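Local coordinates for periplasmic branched-chain amino acid-binding protein (Burkholderia mallei, PDB 3I09), which probably captures branched-chain amino acids or related small carboxylates in the periplasm and delivers them to an ABC transporter, as type I periplasmic binding proteins do, at residues Ala105-Leu108 with Thr109-Cys113; Arg257-Ala260 with Ser261-Ala265; Ser182-Ser185 with Ser186-Leu189; Lys129-Gly132 with Ser133-Lys137; Lys304-Ala307 with Gln308-Lys311. All coordinates share one frame; numbering follows the deposited sequence.

In the fold
From the N terminus, interaction 1 comes first, a 3-10 turn and beta turn in the loop joining strands 97-100 and 117-119 of the six-stranded sheet. Interaction 4 follows in helix 124-137, just ahead of strand 142-148 of the four-stranded parallel sheet. Interaction 3 starts helix 185-193 after strand 170-177, interaction 2 starts helix 259-272, and interaction 5 lies on helix 302-309. Each closes only its own turn, so the five stand in series and none nests in or crosses another. Interactions 3 and 5 lie far apart, with centres about 47 Å from each other, whereas interactions 1 and 5 approach to about 8 Å between nearest atoms.

Interaction 1 of 5, residues Ala105-Leu108 with Thr109-Cys113; sequences ADTL and TNEQC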
loop_
_atom_site.group_PDB
_atom_site.type_symbol
_atom_site.label_atom_id
_atom_site.label_comp_id
_atom_site.label_asym_id
_atom_site.label_seq_id
_atom_site.Cartn_x
_atom_site.Cartn_y
_atom_site.Cartn_z
ATOM N N ALA A 105 6.459 -0.457 3.278
ATOM C CA ALA A 105 7.914 -0.540 3.381
ATOM C C ALA A 105 8.481 -1.717 2.588
ATOM O O ALA A 105 8.102 -2.884 2.821
ATOM C CB ALA A 105 8.374 -0.636 4.841
ATOM N N ASP A 106 9.433 -1.426 1.694
ATOM C CA ASP A 106 10.077 -2.495 0.906
ATOM C C ASP A 106 10.949 -3.445 1.743
ATOM O O ASP A 106 11.383 -4.483 1.249
ATOM C CB ASP A 106 10.833 -1.940 -0.316
ATOM C CG ASP A 106 12.123 -1.208 0.025
ATOM O OD1 ASP A 106 12.308 -0.746 1.166
ATOM O OD2 ASP A 106 12.950 -1.040 -0.913
ATOM N N THR A 107 11.172 -3.083 3.013
ATOM C CA THR A 107 11.829 -3.931 3.989
ATOM C C THR A 107 11.216 -5.351 4.031
ATOM O O THR A 107 11.888 -6.361 4.281
ATOM C CB THR A 107 11.683 -3.278 5.412
ATOM O OG1 THR A 107 11.921 -1.871 5.311
ATOM C CG2 THR A 107 12.643 -3.870 6.331
ATOM N N LEU A 108 9.906 -5.408 3.827
ATOM C CA LEU A 108 9.156 -6.640 3.877
ATOM C C LEU A 108 9.614 -7.705 2.876
ATOM O O LEU A 108 9.366 -8.868 3.108
ATOM C CB LEU A 108 7.660 -6.352 3.655
ATOM C CG LEU A 108 6.957 -5.778 4.870
ATOM C CD1 LEU A 108 5.644 -5.095 4.379
ATOM C CD2 LEU A 108 6.664 -6.881 6.003
ATOM N N THR A 109 10.257 -7.284 1.777
ATOM C CA THR A 109 10.753 -8.216 0.766
ATOM C C THR A 109 12.257 -8.066 0.550
ATOM O O THR A 109 12.802 -8.489 -0.444
ATOM C CB THR A 109 10.001 -8.019 -0.560
ATOM O OG1 THR A 109 10.174 -6.674 -1.002
ATOM C CG2 THR A 109 8.469 -8.333 -0.363
ATOM N N ASN A 110 12.919 -7.463 1.531
ATOM C CA ASN A 110 14.320 -7.139 1.444
ATOM C C ASN A 110 14.992 -7.553 2.746
ATOM O O ASN A 110 15.091 -8.760 2.984
ATOM C CB ASN A 110 14.493 -5.671 1.057
ATOM C CG ASN A 110 14.386 -5.476 -0.431
ATOM O OD1 ASN A 110 15.308 -5.875 -1.193
ATOM N ND2 ASN A 110 13.260 -4.917 -0.879
ATOM N N GLU A 111 15.380 -6.606 3.597
ATOM C CA GLU A 111 16.084 -6.952 4.840
ATOM C C GLU A 111 15.296 -7.916 5.732
ATOM O O GLU A 111 15.903 -8.674 6.491
ATOM C CB GLU A 111 16.454 -5.700 5.636
ATOM C CG GLU A 111 17.521 -4.819 4.991
ATOM C CD GLU A 111 16.992 -3.849 3.952
ATOM O OE1 GLU A 111 15.753 -3.823 3.691
ATOM O OE2 GLU A 111 17.833 -3.080 3.418
ATOM N N GLN A 112 13.964 -7.847 5.683
ATOM C CA GLN A 112 13.115 -8.690 6.513
ATOM C C GLN A 112 12.249 -9.643 5.702
ATOM O O GLN A 112 11.163 -10.039 6.142
ATOM C CB GLN A 112 12.295 -7.818 7.471
ATOM C CG GLN A 112 13.238 -7.058 8.423
ATOM C CD GLN A 112 12.547 -6.153 9.441
ATOM O OE1 GLN A 112 12.960 -4.989 9.646
ATOM N NE2 GLN A 112 11.545 -6.670 10.110
ATOM N N CYS A 113 12.769 -10.089 4.549
ATOM C CA CYS A 113 12.036 -11.026 3.725
ATOM C C CYS A 113 11.938 -12.375 4.438
ATOM O O CYS A 113 12.787 -12.729 5.280
ATOM C CB CYS A 113 12.679 -11.161 2.349
ATOM S SG CYS A 113 14.241 -12.066 2.381
HETATM O O HOH W 1 14.599 -1.591 4.978
#
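T107 and L108 belong to a 3-10 turn, D106-L108, closed by T109 N on D106 O and followed by T109-C113, whose last four residues, N110 to C113, form a type I beta turn. The carbonyl oxygen of T107 joins the two turns: it accepts N110 N at 3.1 Å, from a donor standing well above the carbonyl plane, and Q112 N at 2.9 Å, from one tilted only 16° from that plane. The T107 side chain divides its work. Its CG2 methyl, anti to the backbone N, runs alongside Q112 and meets OE1 of that residue at 3.5 Å, while its hydroxyl shares a water with E111 OE1. A threonine suits this partly exposed edge because it offers both a methyl and a polar group. L108 is buried, its side chain packing on A84 and L85 of helix 81-94, about 7 Å from the bound acetoacetic acid; its carbonyl oxygen receives a CA-H contact from C113, which is disulfide-bonded to C371. R370, from the same C-terminal region, forms salt bridges with D106 and E111 and gives its backbone N-H to N110 OD1. The amide of N110 thus works at both ends. T109 N and N110 ND2 reach D106 O from opposite faces of its carbonyl plane, the ND2 bond being 2.9 Å long with an N-H...O angle of 164°.

Interaction 2 of 5, residues Arg257-Ala260 with Ser261-Ala265; sequences RDQA and SRQWA
S261 and D258 form a capping box at the start of helix 259-272, D258 being the N-cap. The D258 side chain folds back with CG between its backbone N and carbonyl carbon (chi1 56°), which brings OD1 within 2.9 Å of S261 N, met nearly along the C-O axis. In return D258 N donates to S261 OG, also at 2.9 Å, and the hydroxyl of the buried S261 has a further partner in W255 O; these OG bonds hold for one of two conformers of the serine. Short polar side chains suit these places because they replace partners that the first helical turn lacks. D258 OD2 takes a salt bridge from R257 NE.

R262 shows how a long side chain follows the same turn. Its CB lies near the carbonyl oxygens of D258 and Q259, and CG comes to 3.3 Å from D258 O, the acceptor of R262's own N-H. From CG to NE the chain is extended, and NE donates to N256 OD1. The guanidinium sets one face over D258 C, with NH1 3.4 Å from D258 C and NH2 3.7 Å from R257 O. Q259 and Q263 run side by side on the exposed surface, their amide planes 3° apart. The closest touch between these two side chains is Q259 CG to Q263 OE1, 3.7 Å.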
loop_
_atom_site.group_PDB
_atom_site.type_symbol
_atom_site.label_atom_id
_atom_site.label_comp_id
_atom_site.label_asym_id
_atom_site.label_seq_id
_atom_site.Cartn_x
_atom_site.Cartn_y
_atom_site.Cartn_z
ATOM N N ARG A 257 -10.364 2.477 -14.292
ATOM C CA ARG A 257 -9.377 2.003 -15.284
ATOM C C ARG A 257 -10.013 1.299 -16.451
ATOM O O ARG A 257 -9.674 1.608 -17.604
ATOM C CB ARG A 257 -8.355 1.037 -14.644
ATOM C CG ARG A 257 -7.271 0.515 -15.609
ATOM C CD ARG A 257 -6.238 -0.441 -14.928
ATOM N NE ARG A 257 -6.914 -1.661 -14.477
ATOM C CZ ARG A 257 -6.479 -2.500 -13.520
ATOM N NH1 ARG A 257 -5.319 -2.311 -12.885
ATOM N NH2 ARG A 257 -7.210 -3.556 -13.206
ATOM N N ASP A 258 -10.922 0.373 -16.174
ATOM C CA ASP A 258 -11.485 -0.486 -17.229
ATOM C C ASP A 258 -12.791 -1.117 -16.803
ATOM O O ASP A 258 -13.288 -0.841 -15.734
ATOM C CB ASP A 258 -10.471 -1.575 -17.685
ATOM C CG ASP A 258 -9.974 -2.434 -16.548
ATOM O OD1 ASP A 258 -10.740 -2.692 -15.576
ATOM O OD2 ASP A 258 -8.804 -2.894 -16.629
ATOM N N GLN A 259 -13.392 -1.912 -17.690
ATOM C CA GLN A 259 -14.695 -2.487 -17.406
ATOM C C GLN A 259 -14.660 -3.285 -16.094
ATOM O O GLN A 259 -15.543 -3.129 -15.244
ATOM C CB GLN A 259 -15.115 -3.385 -18.555
ATOM C CG GLN A 259 -16.510 -3.919 -18.484
ATOM C CD GLN A 259 -16.797 -4.910 -19.627
ATOM O OE1 GLN A 259 -15.980 -5.783 -19.918
ATOM N NE2 GLN A 259 -17.939 -4.778 -20.254
ATOM N N ALA A 260 -13.650 -4.152 -15.939
ATOM C CA ALA A 260 -13.589 -5.068 -14.803
ATOM C C ALA A 260 -13.403 -4.306 -13.462
ATOM O O ALA A 260 -14.044 -4.659 -12.449
ATOM C CB ALA A 260 -12.435 -6.147 -14.995
ATOM N N SER A 261 -12.608 -3.241 -13.474
ATOM C CA SER A 261 -12.407 -2.425 -12.251
ATOM C C SER A 261 -13.705 -1.711 -11.878
ATOM O O SER A 261 -14.100 -1.679 -10.696
ATOM C CB SER A 261 -11.254 -1.427 -12.408
ATOM O OG SER A 261 -11.485 -0.433 -13.402
ATOM N N ARG A 262 -14.367 -1.147 -12.878
ATOM C CA ARG A 262 -15.611 -0.423 -12.651
ATOM C C ARG A 262 -16.682 -1.357 -12.102
ATOM O O ARG A 262 -17.458 -1.003 -11.216
ATOM C CB ARG A 262 -16.128 0.206 -13.957
ATOM C CG ARG A 262 -15.323 1.404 -14.466
ATOM C CD ARG A 262 -15.785 1.837 -15.932
ATOM N NE ARG A 262 -14.658 2.532 -16.575
ATOM C CZ ARG A 262 -14.084 2.206 -17.726
ATOM N NH1 ARG A 262 -14.567 1.226 -18.504
ATOM N NH2 ARG A 262 -13.042 2.917 -18.137
ATOM N N GLN A 263 -16.779 -2.546 -12.674
ATOM C CA GLN A 263 -17.827 -3.477 -12.263
ATOM C C GLN A 263 -17.628 -3.920 -10.807
ATOM O O GLN A 263 -18.588 -3.993 -10.041
ATOM C CB GLN A 263 -17.922 -4.657 -13.247
ATOM C CG GLN A 263 -18.576 -4.165 -14.560
ATOM C CD GLN A 263 -18.893 -5.220 -15.632
ATOM O OE1 GLN A 263 -18.096 -6.115 -15.934
ATOM N NE2 GLN A 263 -20.061 -5.071 -16.243
ATOM N N TRP A 264 -16.382 -4.180 -10.416
ATOM C CA TRP A 264 -16.132 -4.493 -9.014
ATOM C C TRP A 264 -16.399 -3.294 -8.100
ATOM O O TRP A 264 -17.015 -3.434 -7.035
ATOM C CB TRP A 264 -14.710 -5.022 -8.815
ATOM C CG TRP A 264 -14.533 -5.464 -7.421
ATOM C CD1 TRP A 264 -14.930 -6.658 -6.913
ATOM C CD2 TRP A 264 -13.975 -4.716 -6.311
ATOM N NE1 TRP A 264 -14.644 -6.720 -5.585
ATOM C CE2 TRP A 264 -14.077 -5.541 -5.178
ATOM C CE3 TRP A 264 -13.434 -3.437 -6.167
ATOM C CZ2 TRP A 264 -13.614 -5.158 -3.922
ATOM C CZ3 TRP A 264 -12.932 -3.059 -4.914
ATOM C CH2 TRP A 264 -13.070 -3.903 -3.799
ATOM N N ALA A 265 -16.012 -2.101 -8.545
ATOM C CA ALA A 265 -16.219 -0.893 -7.772
ATOM C C ALA A 265 -17.690 -0.614 -7.540
ATOM O O ALA A 265 -18.067 -0.142 -6.461
ATOM C CB ALA A 265 -15.543 0.328 -8.432
#

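Interaction 3 of 5, residues Ser182-Ser185 with Ser186-Leu189; sequences SDFS and SFLL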
loop_
_atom_site.group_PDB
_atom_site.type_symbol
_atom_site.label_atom_id
_atom_site.label_comp_id
_atom_site.label_asym_id
_atom_site.label_seq_id
_atom_site.Cartn_x
_atom_site.Cartn_y
_atom_site.Cartn_z
ATOM N N SER A 182 -0.134 16.867 14.546
ATOM C CA SER A 182 -1.257 17.784 14.661
ATOM C C SER A 182 -0.891 19.179 14.177
ATOM O O SER A 182 -1.754 20.045 14.127
ATOM C CB SER A 182 -1.764 17.846 16.092
ATOM O OG SER A 182 -0.786 18.443 16.895
ATOM N N ASP A 183 0.371 19.396 13.822
ATOM C CA ASP A 183 0.840 20.717 13.408
ATOM C C ASP A 183 2.086 20.544 12.531
ATOM O O ASP A 183 3.098 19.979 12.968
ATOM C CB ASP A 183 1.122 21.606 14.642
ATOM C CG ASP A 183 1.489 23.059 14.284
ATOM O OD1 ASP A 183 1.696 23.386 13.095
ATOM O OD2 ASP A 183 1.549 23.904 15.224
ATOM N N PHE A 184 1.998 20.998 11.292
ATOM C CA PHE A 184 3.094 20.865 10.334
ATOM C C PHE A 184 3.879 22.162 10.080
ATOM O O PHE A 184 4.789 22.159 9.244
ATOM C CB PHE A 184 2.550 20.387 8.997
ATOM C CG PHE A 184 2.215 18.932 8.971
ATOM C CD1 PHE A 184 3.188 17.988 8.665
ATOM C CD2 PHE A 184 0.938 18.499 9.262
ATOM C CE1 PHE A 184 2.872 16.636 8.616
ATOM C CE2 PHE A 184 0.625 17.141 9.232
ATOM C CZ PHE A 184 1.597 16.220 8.916
ATOM N N SER A 185 3.517 23.257 10.753
ATOM C CA SER A 185 4.001 24.582 10.375
ATOM C C SER A 185 5.534 24.720 10.477
ATOM O O SER A 185 6.179 25.192 9.518
ATOM C CB SER A 185 3.304 25.689 11.180
ATOM O OG SER A 185 3.422 25.454 12.562
ATOM N N SER A 186 6.121 24.304 11.591
ATOM C CA SER A 186 7.581 24.437 11.746
ATOM C C SER A 186 8.359 23.555 10.754
ATOM O O SER A 186 9.364 23.986 10.171
ATOM C CB SER A 186 8.020 24.173 13.187
ATOM O OG SER A 186 7.895 22.799 13.509
ATOM N N PHE A 187 7.851 22.353 10.502
ATOM C CA PHE A 187 8.445 21.454 9.540
ATOM C C PHE A 187 8.411 22.063 8.125
ATOM O O PHE A 187 9.405 22.029 7.386
ATOM C CB PHE A 187 7.720 20.099 9.536
ATOM C CG PHE A 187 7.472 19.526 10.918
ATOM C CD1 PHE A 187 8.445 19.563 11.899
ATOM C CD2 PHE A 187 6.270 18.942 11.230
ATOM C CE1 PHE A 187 8.200 19.025 13.174
ATOM C CE2 PHE A 187 6.032 18.391 12.487
ATOM C CZ PHE A 187 6.999 18.442 13.455
ATOM N N LEU A 188 7.276 22.652 7.760
ATOM C CA LEU A 188 7.139 23.225 6.426
ATOM C C LEU A 188 8.047 24.449 6.254
ATOM O O LEU A 188 8.659 24.622 5.213
ATOM C CB LEU A 188 5.662 23.540 6.117
ATOM C CG LEU A 188 4.719 22.368 5.804
ATOM C CD1 LEU A 188 3.267 22.851 5.849
ATOM C CD2 LEU A 188 4.994 21.686 4.488
ATOM N N LEU A 189 8.192 25.259 7.295
ATOM C CA LEU A 189 9.108 26.392 7.226
ATOM C C LEU A 189 10.582 25.963 7.066
ATOM O O LEU A 189 11.329 26.597 6.315
ATOM C CB LEU A 189 8.895 27.318 8.402
ATOM C CG LEU A 189 7.496 27.952 8.340
ATOM C CD1 LEU A 189 7.298 28.886 9.531
ATOM C CD2 LEU A 189 7.192 28.695 7.003
HETATM O O HOH W 2 5.321 22.038 13.689
#
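F187 brings its ring back beside the residues that lead into helix 185-193, a start capped by D183 in an Asx-type turn, and its CE2 lies 3.4 Å from D183 O. F187 and F184 cross at a slant, touching through F184 CD1 and F187 CD2, 4.1 Å apart. F184 CB also meets L188 CD1, one helical turn ahead, while F184 O accepts L188 N at 2.9 Å. F184 and L188 are buried, F187 partly so, and apolar side chains suit them: F184 packs on helix 205-217 and sets its ring edge-to-face with H177, F187 lies against V175 and L146, and L188 reaches A214. The helix is thereby fixed to the parallel sheet of its lobe.

D183 and the serines supply the polar part. D183 extends its side chain, with CG anti to the backbone N (chi1 -174°), and OD1 accepts S185 N at 3.0 Å. S185 OG donates to this same oxygen at 2.7 Å. Both donors approach from one face of the carboxylate, the N-H on the anti side and the hydroxyl on the syn side. A short acid and a serine can thus close the turn compactly. A water bonded to D183 O and S186 OG sits above the centre of the F187 ring.

Interaction 4 of 5, residues Lys129-Gly132 with Ser133-Lys137; sequences KGTG and SAVVK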
loop_
_atom_site.group_PDB
_atom_site.type_symbol
_atom_site.label_atom_id
_atom_site.label_comp_id
_atom_site.label_asym_id
_atom_site.label_seq_id
_atom_site.Cartn_x
_atom_site.Cartn_y
_atom_site.Cartn_z
ATOM N N LYS A 129 10.402 4.736 -7.675
ATOM C CA LYS A 129 10.695 4.558 -9.075
ATOM C C LYS A 129 9.642 5.197 -9.968
ATOM O O LYS A 129 9.978 5.697 -11.035
ATOM C CB LYS A 129 10.861 3.076 -9.404
ATOM C CG LYS A 129 12.189 2.499 -8.818
ATOM C CD LYS A 129 12.278 0.958 -8.956
ATOM C CE LYS A 129 12.674 0.481 -10.381
ATOM N NZ LYS A 129 12.997 -1.031 -10.416
ATOM N N GLY A 130 8.388 5.220 -9.548
ATOM C CA GLY A 130 7.378 5.883 -10.337
ATOM C C GLY A 130 7.442 7.401 -10.272
ATOM O O GLY A 130 7.874 8.104 -11.222
ATOM N N THR A 131 7.023 7.901 -9.133
ATOM C CA THR A 131 6.856 9.327 -8.885
ATOM C C THR A 131 8.189 10.055 -8.791
ATOM O O THR A 131 8.367 11.128 -9.389
ATOM C CB THR A 131 6.049 9.527 -7.608
ATOM O OG1 THR A 131 4.771 8.882 -7.796
ATOM C CG2 THR A 131 5.838 11.016 -7.317
ATOM N N GLY A 132 9.131 9.475 -8.075
ATOM C CA GLY A 132 10.475 10.038 -8.003
ATOM C C GLY A 132 11.119 10.233 -9.358
ATOM O O GLY A 132 11.515 11.335 -9.682
ATOM N N SER A 133 11.191 9.169 -10.165
ATOM C CA SER A 133 11.784 9.261 -11.500
ATOM C C SER A 133 11.101 10.273 -12.364
ATOM O O SER A 133 11.775 11.019 -13.071
ATOM C CB SER A 133 11.755 7.937 -12.251
ATOM O OG SER A 133 12.376 6.922 -11.499
ATOM N N ALA A 134 9.769 10.266 -12.333
ATOM C CA ALA A 134 8.961 11.117 -13.192
ATOM C C ALA A 134 9.191 12.607 -12.872
ATOM O O ALA A 134 9.384 13.426 -13.788
ATOM C CB ALA A 134 7.477 10.754 -13.087
ATOM N N VAL A 135 9.208 12.943 -11.595
ATOM C CA VAL A 135 9.405 14.330 -11.179
ATOM C C VAL A 135 10.835 14.799 -11.517
ATOM O O VAL A 135 11.004 15.901 -12.057
ATOM C CB VAL A 135 9.069 14.523 -9.695
ATOM C CG1 VAL A 135 9.436 15.928 -9.177
ATOM C CG2 VAL A 135 7.585 14.245 -9.439
ATOM N N VAL A 136 11.843 13.976 -11.248
ATOM C CA VAL A 136 13.240 14.361 -11.563
ATOM C C VAL A 136 13.393 14.521 -13.077
ATOM O O VAL A 136 14.026 15.482 -13.549
ATOM C CB VAL A 136 14.285 13.347 -11.029
ATOM C CG1 VAL A 136 15.712 13.762 -11.467
ATOM C CG2 VAL A 136 14.201 13.252 -9.569
ATOM N N LYS A 137 12.771 13.627 -13.846
ATOM C CA LYS A 137 12.869 13.689 -15.300
ATOM C C LYS A 137 12.195 14.942 -15.847
ATOM O O LYS A 137 12.621 15.417 -16.900
ATOM C CB LYS A 137 12.300 12.431 -15.990
ATOM C CG LYS A 137 13.364 11.378 -16.366
ATOM C CD LYS A 137 13.354 10.131 -15.517
ATOM C CE LYS A 137 13.963 8.921 -16.272
ATOM N NZ LYS A 137 14.532 7.855 -15.364
#
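S133 OG turns back along helix 124-137 and donates to K129 O at 2.7 Å, one turn earlier. Its hydroxyl lies anti to the carbonyl carbon and beside the backbone N (chi1 -55°), a position from which it can bend toward that oxygen; S133 CB lies 3.1 Å from K129 O. The backbone widens here into a pi-type turn at 129-132, and the hydroxyl supplies K129 O with a donor. The next three carbonyls, of G130, T131 and G132, keep i to i+4 bonds, to A134 N, V135 N and V136 N in turn.

The close-packed part is formed by backbone and small or branched residues. G130 and G132 are buried and bring no side-chain bulk to the turn. A134 CB comes to 3.3 Å from G130 O, a fit that suits a residue with a single methyl. V135 CG2 rests 3.2 Å from T131 O, and V136 CG2 lies 3.3 Å from G132 O; both valines also pack on W143 of strand 142-148, so the helix is set against the parallel sheet. T131 uses its polar end away from this turn, its hydroxyl bonding to that of T250.

The looser, partly exposed side belongs to K129, whose side chain starts away from S133-K137 and keeps its distance from them. Chemically, then, a hydroxyl satisfies a main-chain oxygen within the widened turn, the valine branches pack against the carbonyls and W143, and K129 carries its amine to F363 O, far along the chain.

Interaction 5 of 5, residues Lys304-Ala307 with Gln308-Lys311; sequences KVMA and QLKK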
loop_
_atom_site.group_PDB
_atom_site.type_symbol
_atom_site.label_atom_id
_atom_site.label_comp_id
_atom_site.label_asym_id
_atom_site.label_seq_id
_atom_site.Cartn_x
_atom_site.Cartn_y
_atom_site.Cartn_z
ATOM N N LYS A 304 2.724 -25.984 1.679
ATOM C CA LYS A 304 1.972 -26.306 0.478
ATOM C C LYS A 304 1.312 -25.071 -0.127
ATOM O O LYS A 304 1.335 -24.904 -1.326
ATOM C CB LYS A 304 0.905 -27.364 0.742
ATOM C CG LYS A 304 1.503 -28.726 1.124
ATOM C CD LYS A 304 0.425 -29.739 1.438
ATOM C CE LYS A 304 1.059 -31.081 1.732
ATOM N NZ LYS A 304 0.013 -32.123 1.932
ATOM N N VAL A 305 0.723 -24.215 0.717
ATOM C CA VAL A 305 0.047 -22.994 0.221
ATOM C C VAL A 305 1.072 -22.028 -0.376
ATOM O O VAL A 305 0.854 -21.487 -1.469
ATOM C CB VAL A 305 -0.819 -22.320 1.330
ATOM C CG1 VAL A 305 -1.345 -20.977 0.831
ATOM C CG2 VAL A 305 -1.974 -23.279 1.739
HETATM N N MSE A 306 2.221 -21.860 0.275
HETATM C CA MSE A 306 3.255 -20.963 -0.252
HETATM C C MSE A 306 3.746 -21.459 -1.613
HETATM O O MSE A 306 3.909 -20.643 -2.537
HETATM C CB MSE A 306 4.447 -20.788 0.716
HETATM C CG MSE A 306 4.199 -19.918 1.944
HETATM SE SE MSE A 306 3.389 -18.192 1.702
HETATM C CE MSE A 306 4.595 -17.437 0.416
ATOM N N ALA A 307 3.923 -22.775 -1.760
ATOM C CA ALA A 307 4.337 -23.356 -3.047
ATOM C C ALA A 307 3.284 -23.082 -4.137
ATOM O O ALA A 307 3.639 -22.687 -5.262
ATOM C CB ALA A 307 4.635 -24.874 -2.927
ATOM N N GLN A 308 2.000 -23.222 -3.806
ATOM C CA GLN A 308 0.924 -22.858 -4.744
ATOM C C GLN A 308 0.983 -21.374 -5.061
ATOM O O GLN A 308 0.907 -21.006 -6.230
ATOM C CB GLN A 308 -0.483 -23.181 -4.234
ATOM C CG GLN A 308 -0.871 -24.635 -4.258
ATOM C CD GLN A 308 -1.030 -25.185 -5.680
ATOM O OE1 GLN A 308 -1.243 -24.440 -6.661
ATOM N NE2 GLN A 308 -0.951 -26.475 -5.788
ATOM N N LEU A 309 1.099 -20.518 -4.041
ATOM C CA LEU A 309 1.131 -19.082 -4.288
ATOM C C LEU A 309 2.256 -18.681 -5.240
ATOM O O LEU A 309 2.083 -17.780 -6.071
ATOM C CB LEU A 309 1.219 -18.299 -2.975
ATOM C CG LEU A 309 -0.056 -18.246 -2.141
ATOM C CD1 LEU A 309 0.263 -17.731 -0.713
ATOM C CD2 LEU A 309 -1.160 -17.411 -2.806
ATOM N N LYS A 310 3.390 -19.363 -5.122
ATOM C CA LYS A 310 4.564 -19.052 -5.933
ATOM C C LYS A 310 4.619 -19.738 -7.274
ATOM O O LYS A 310 5.539 -19.475 -8.031
ATOM C CB LYS A 310 5.847 -19.282 -5.120
ATOM C CG LYS A 310 5.977 -18.154 -4.073
ATOM C CD LYS A 310 7.269 -17.996 -3.405
ATOM C CE LYS A 310 7.189 -16.876 -2.331
ATOM N NZ LYS A 310 8.376 -16.777 -1.471
ATOM N N LYS A 311 3.607 -20.528 -7.614
ATOM C CA LYS A 311 3.554 -21.126 -8.942
ATOM C C LYS A 311 2.299 -20.806 -9.752
ATOM O O LYS A 311 2.208 -21.277 -10.869
ATOM C CB LYS A 311 3.741 -22.644 -8.868
ATOM C CG LYS A 311 2.489 -23.449 -8.437
ATOM C CD LYS A 311 2.907 -24.885 -8.067
ATOM C CE LYS A 311 1.702 -25.800 -7.807
ATOM N NZ LYS A 311 2.144 -27.247 -7.643
#
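K304-A307 and Q308-K311 follow one another on helix 302-309, with Q308 N bonded to K304 O, L309 N to V305 O and K310 N to M306 O. The bond from L309 N to V305 O is 2.8 Å long and fairly straight, 166° at its hydrogen; that of K310 is more bent, at 146°. K311 N bonds to Q308 O at 3.1 Å.

On the buried side V305 and L309 lie alongside each other and point the same way, V305 CG1 meeting L309 CD1 at 3.9 Å. M306, a selenomethionine, bends at both chi2 and chi3, curling its end back so that SE comes 4.0 Å from L309 CD1 and CE comes 3.8 Å from K310 CE. A flexible apolar chain can fit such a curved path, while K310 packs its CE methylene against M306 CE and sends its amine to T325 O.

A307 and K304 belong to the exposed side. Inward, V305, M306 and L309 all press on V97 of strand 97-100, and V305, Q308 and L309 pack on helix 278-297, through Y290, A296, A297 and T289.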